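Cellulose 1,4-beta-cellobiosidase (Clostridium thermocellum, PDB 3ZQX) is the family 3b carbohydrate-binding module of a cellulosomal cellobiohydrolase, a module type that typically attaches such enzymes to cellulose. Local coordinates at residues Gly21-Val26 / Ile38-Tyr43. The protein carries 1 engineered substitution. Residues are numbered along the deposited sequence; the frame is centred on the assembly and turned at random.
Sequences GKFNIV and IVLRYY
F23 meets L40 and Y42 in the core of the beta sandwich, the jelly-roll fold of family 3 carbohydrate-binding modules. Segments 21-26 and 38-43 belong to its two facing sheets. Their axes come within 10.5 Å and run roughly antiparallel, at 149°. No hydrogen bond joins them; the contact is apolar and buried. The CD2 methyl of L40 lies over one face of the F23 ring, 4.2 Å from its centroid. This is a CH-pi contact, offset toward the rim. Y42 crosses F23 at about a right angle: its CB lies 3.8 Å from F23 CZ, and its CD2 lies in the plane of the F23 ring, at the edge. In L40, CG anti to the backbone N (chi1 176°) extends the side chain across the interface and brings both methyls to segment 21-26. While CD2 covers the ring, CD1 reaches I25 CD1 and the base of the F23 ring, 4.0 Å from F23 CG. Further out, F99 stacks on F23 and also meets the Y42 ring. V130 and L132 pack against L40, and F83 against I25. F23 pairs with I97 of strand 97-103. Just before that strand, T94 OG1 accepts a hydrogen bond from I25 N.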
ATOM      1  N   GLY A  21      -2.058   6.214  -6.139  1.00  8.84           N
ATOM      2  CA  GLY A  21      -2.051   5.018  -6.948  1.00  9.54           C
ATOM      3  C   GLY A  21      -3.160   4.104  -6.495  1.00  9.04           C
ATOM      4  O   GLY A  21      -4.116   4.553  -5.852  1.00  9.14           O
ATOM      5  N   LYS A  22      -3.069   2.837  -6.878  1.00  8.41           N
ATOM      6  CA  LYS A  22      -4.016   1.839  -6.415  1.00  8.93           C
ATOM      7  C   LYS A  22      -3.289   0.561  -6.070  1.00  8.30           C
ATOM      8  O   LYS A  22      -2.266   0.235  -6.673  1.00  9.20           O
ATOM      9  CB  LYS A  22      -5.074   1.528  -7.479  1.00  9.09           C
ATOM     10  CG  LYS A  22      -5.796   2.742  -8.045  1.00 10.50           C
ATOM     11  CD  LYS A  22      -6.918   2.339  -8.993  1.00 11.22           C
ATOM     12  CE  LYS A  22      -7.607   3.561  -9.576  1.00 13.46           C
ATOM     13  NZ  LYS A  22      -8.806   3.176 -10.375  1.00 14.25           N
ATOM     14  N   PHE A  23      -3.858  -0.168  -5.113  1.00  8.42           N
ATOM     15  CA  PHE A  23      -3.435  -1.525  -4.791  1.00  8.88           C
ATOM     16  C   PHE A  23      -4.569  -2.495  -5.106  1.00  8.84           C
ATOM     17  O   PHE A  23      -5.727  -2.102  -5.230  1.00  9.48           O
ATOM     18  CB  PHE A  23      -3.123  -1.706  -3.297  1.00  9.03           C
ATOM     19  CG  PHE A  23      -2.161  -0.702  -2.729  1.00  8.69           C
ATOM     20  CD1 PHE A  23      -0.882  -0.567  -3.238  1.00  9.84           C
ATOM     21  CD2 PHE A  23      -2.527   0.086  -1.650  1.00  9.29           C
ATOM     22  CE1 PHE A  23       0.006   0.358  -2.689  1.00 10.33           C
ATOM     23  CE2 PHE A  23      -1.651   1.006  -1.102  1.00  9.96           C
ATOM     24  CZ  PHE A  23      -0.383   1.138  -1.621  1.00 10.28           C
ATOM     25  N   ASN A  24      -4.224  -3.765  -5.272  1.00  8.95           N
ATOM     26  CA  ASN A  24      -5.211  -4.831  -5.307  1.00  9.47           C
ATOM     27  C   ASN A  24      -4.580  -6.012  -4.601  1.00  9.38           C
ATOM     28  O   ASN A  24      -3.495  -6.434  -4.999  1.00 10.91           O
ATOM     29  CB  ASN A  24      -5.534  -5.172  -6.765  1.00 10.12           C
ATOM     30  CG  ASN A  24      -6.563  -6.268  -6.909  1.00 10.78           C
ATOM     31  OD1 ASN A  24      -7.434  -6.443  -6.052  1.00 12.33           O
ATOM     32  ND2 ASN A  24      -6.466  -7.024  -8.003  1.00 12.48           N
ATOM     33  N   ILE A  25      -5.243  -6.562  -3.586  1.00  8.80           N
ATOM     34  CA  ILE A  25      -4.718  -7.731  -2.896  1.00  9.08           C
ATOM     35  C   ILE A  25      -5.446  -8.957  -3.417  1.00  9.10           C
ATOM     36  O   ILE A  25      -6.668  -9.039  -3.338  1.00 10.04           O
ATOM     37  CB  ILE A  25      -4.867  -7.623  -1.368  1.00  9.00           C
ATOM     38  CG1 ILE A  25      -4.054  -6.433  -0.847  1.00 10.13           C
ATOM     39  CG2 ILE A  25      -4.422  -8.924  -0.703  1.00 10.45           C
ATOM     40  CD1 ILE A  25      -4.316  -6.107   0.604  1.00 11.89           C
ATOM     41  N   VAL A  26      -4.685  -9.899  -3.966  1.00  8.82           N
ATOM     42  CA  VAL A  26      -5.253 -11.077  -4.615  1.00  8.94           C
ATOM     43  C   VAL A  26      -4.857 -12.310  -3.825  1.00  8.87           C
ATOM     44  O   VAL A  26      -3.678 -12.499  -3.531  1.00  9.74           O
ATOM     45  CB  VAL A  26      -4.736 -11.206  -6.063  1.00 10.60           C
ATOM     46  CG1 VAL A  26      -5.363 -12.410  -6.737  1.00 12.58           C
ATOM     47  CG2 VAL A  26      -5.030  -9.933  -6.859  1.00 11.62           C
ATOM     48  N   ILE A  38      -3.804  -9.387   7.764  1.00  9.34           N
ATOM     49  CA  ILE A  38      -2.865  -9.012   6.709  1.00  8.98           C
ATOM     50  C   ILE A  38      -2.406  -7.563   6.857  1.00  8.08           C
ATOM     51  O   ILE A  38      -3.223  -6.680   7.131  1.00 10.20           O
ATOM     52  CB  ILE A  38      -3.509  -9.264   5.325  1.00  9.84           C
ATOM     53  CG1 ILE A  38      -3.725 -10.768   5.119  1.00 11.66           C
ATOM     54  CG2 ILE A  38      -2.669  -8.664   4.211  1.00 10.79           C
ATOM     55  CD1 ILE A  38      -4.628 -11.128   3.965  1.00 12.76           C
ATOM     56  N   VAL A  39      -1.104  -7.335   6.705  1.00  8.06           N
ATOM     57  CA  VAL A  39      -0.508  -6.011   6.783  1.00  7.80           C
ATOM     58  C   VAL A  39       0.141  -5.704   5.439  1.00  7.26           C
ATOM     59  O   VAL A  39       0.936  -6.502   4.935  1.00  8.76           O
ATOM     60  CB  VAL A  39       0.574  -5.984   7.883  1.00  8.24           C
ATOM     61  CG1 VAL A  39       1.332  -4.671   7.869  1.00 11.60           C
ATOM     62  CG2 VAL A  39      -0.044  -6.238   9.257  1.00 13.77           C
ATOM     63  N   LEU A  40      -0.202  -4.560   4.858  1.00  7.45           N
ATOM     64  CA  LEU A  40       0.401  -4.094   3.609  1.00  7.28           C
ATOM     65  C   LEU A  40       1.303  -2.895   3.895  1.00  7.01           C
ATOM     66  O   LEU A  40       0.945  -2.033   4.702  1.00  7.25           O
ATOM     67  CB  LEU A  40      -0.707  -3.698   2.623  1.00  7.81           C
ATOM     68  CG  LEU A  40      -0.305  -3.080   1.277  1.00  8.61           C
ATOM     69  CD1 LEU A  40      -1.348  -3.368   0.197  1.00  9.89           C
ATOM     70  CD2 LEU A  40      -0.060  -1.587   1.390  1.00  8.51           C
ATOM     71  N   ARG A  41       2.468  -2.831   3.241  1.00  6.76           N
ATOM     72  CA  ARG A  41       3.333  -1.655   3.376  1.00  6.94           C
ATOM     73  C   ARG A  41       3.792  -1.110   2.031  1.00  6.63           C
ATOM     74  O   ARG A  41       4.251  -1.857   1.158  1.00  7.62           O
ATOM     75  CB  ARG A  41       4.547  -1.953   4.263  1.00  7.69           C
ATOM     76  CG  ARG A  41       4.149  -2.252   5.693  1.00  8.08           C
ATOM     77  CD  ARG A  41       5.334  -2.584   6.590  1.00  7.44           C
ATOM     78  NE  ARG A  41       4.842  -2.775   7.955  1.00  8.03           N
ATOM     79  CZ  ARG A  41       5.558  -3.262   8.961  1.00  8.70           C
ATOM     80  NH1 ARG A  41       6.809  -3.643   8.767  1.00  9.92           N
ATOM     81  NH2 ARG A  41       5.005  -3.380  10.163  1.00  9.50           N
ATOM     82  N   TYR A  42       3.639   0.207   1.892  1.00  6.91           N
ATOM     83  CA  TYR A  42       4.124   0.980   0.755  1.00  7.12           C
ATOM     84  C   TYR A  42       5.222   1.905   1.266  1.00  7.04           C
ATOM     85  O   TYR A  42       4.977   2.754   2.126  1.00  6.94           O
ATOM     86  CB  TYR A  42       2.969   1.799   0.144  1.00  7.61           C
ATOM     87  CG  TYR A  42       3.391   2.732  -0.983  1.00  7.21           C
ATOM     88  CD1 TYR A  42       3.882   4.001  -0.718  1.00  8.12           C
ATOM     89  CD2 TYR A  42       3.301   2.331  -2.315  1.00  7.63           C
ATOM     90  CE1 TYR A  42       4.275   4.848  -1.745  1.00  7.96           C
ATOM     91  CE2 TYR A  42       3.698   3.162  -3.344  1.00  7.80           C
ATOM     92  CZ  TYR A  42       4.181   4.422  -3.062  1.00  7.81           C
ATOM     93  OH  TYR A  42       4.569   5.225  -4.112  1.00  8.35           O
ATOM     94  N   TYR A  43       6.433   1.709   0.754  1.00  7.22           N
ATOM     95  CA  TYR A  43       7.632   2.354   1.287  1.00  7.70           C
ATOM     96  C   TYR A  43       7.918   3.677   0.604  1.00  6.94           C
ATOM     97  O   TYR A  43       7.984   3.752  -0.624  1.00  7.67           O
ATOM     98  CB  TYR A  43       8.833   1.405   1.150  1.00  8.12           C
ATOM     99  CG  TYR A  43       8.613   0.120   1.910  1.00  7.85           C
ATOM    100  CD1 TYR A  43       8.899   0.043   3.263  1.00  8.35           C
ATOM    101  CD2 TYR A  43       8.048  -0.997   1.291  1.00  7.98           C
ATOM    102  CE1 TYR A  43       8.662  -1.119   3.982  1.00  8.32           C
ATOM    103  CE2 TYR A  43       7.806  -2.165   1.996  1.00  8.35           C
ATOM    104  CZ  TYR A  43       8.117  -2.222   3.337  1.00  8.05           C
ATOM    105  OH  TYR A  43       7.858  -3.386   4.021  1.00  8.56           O
TER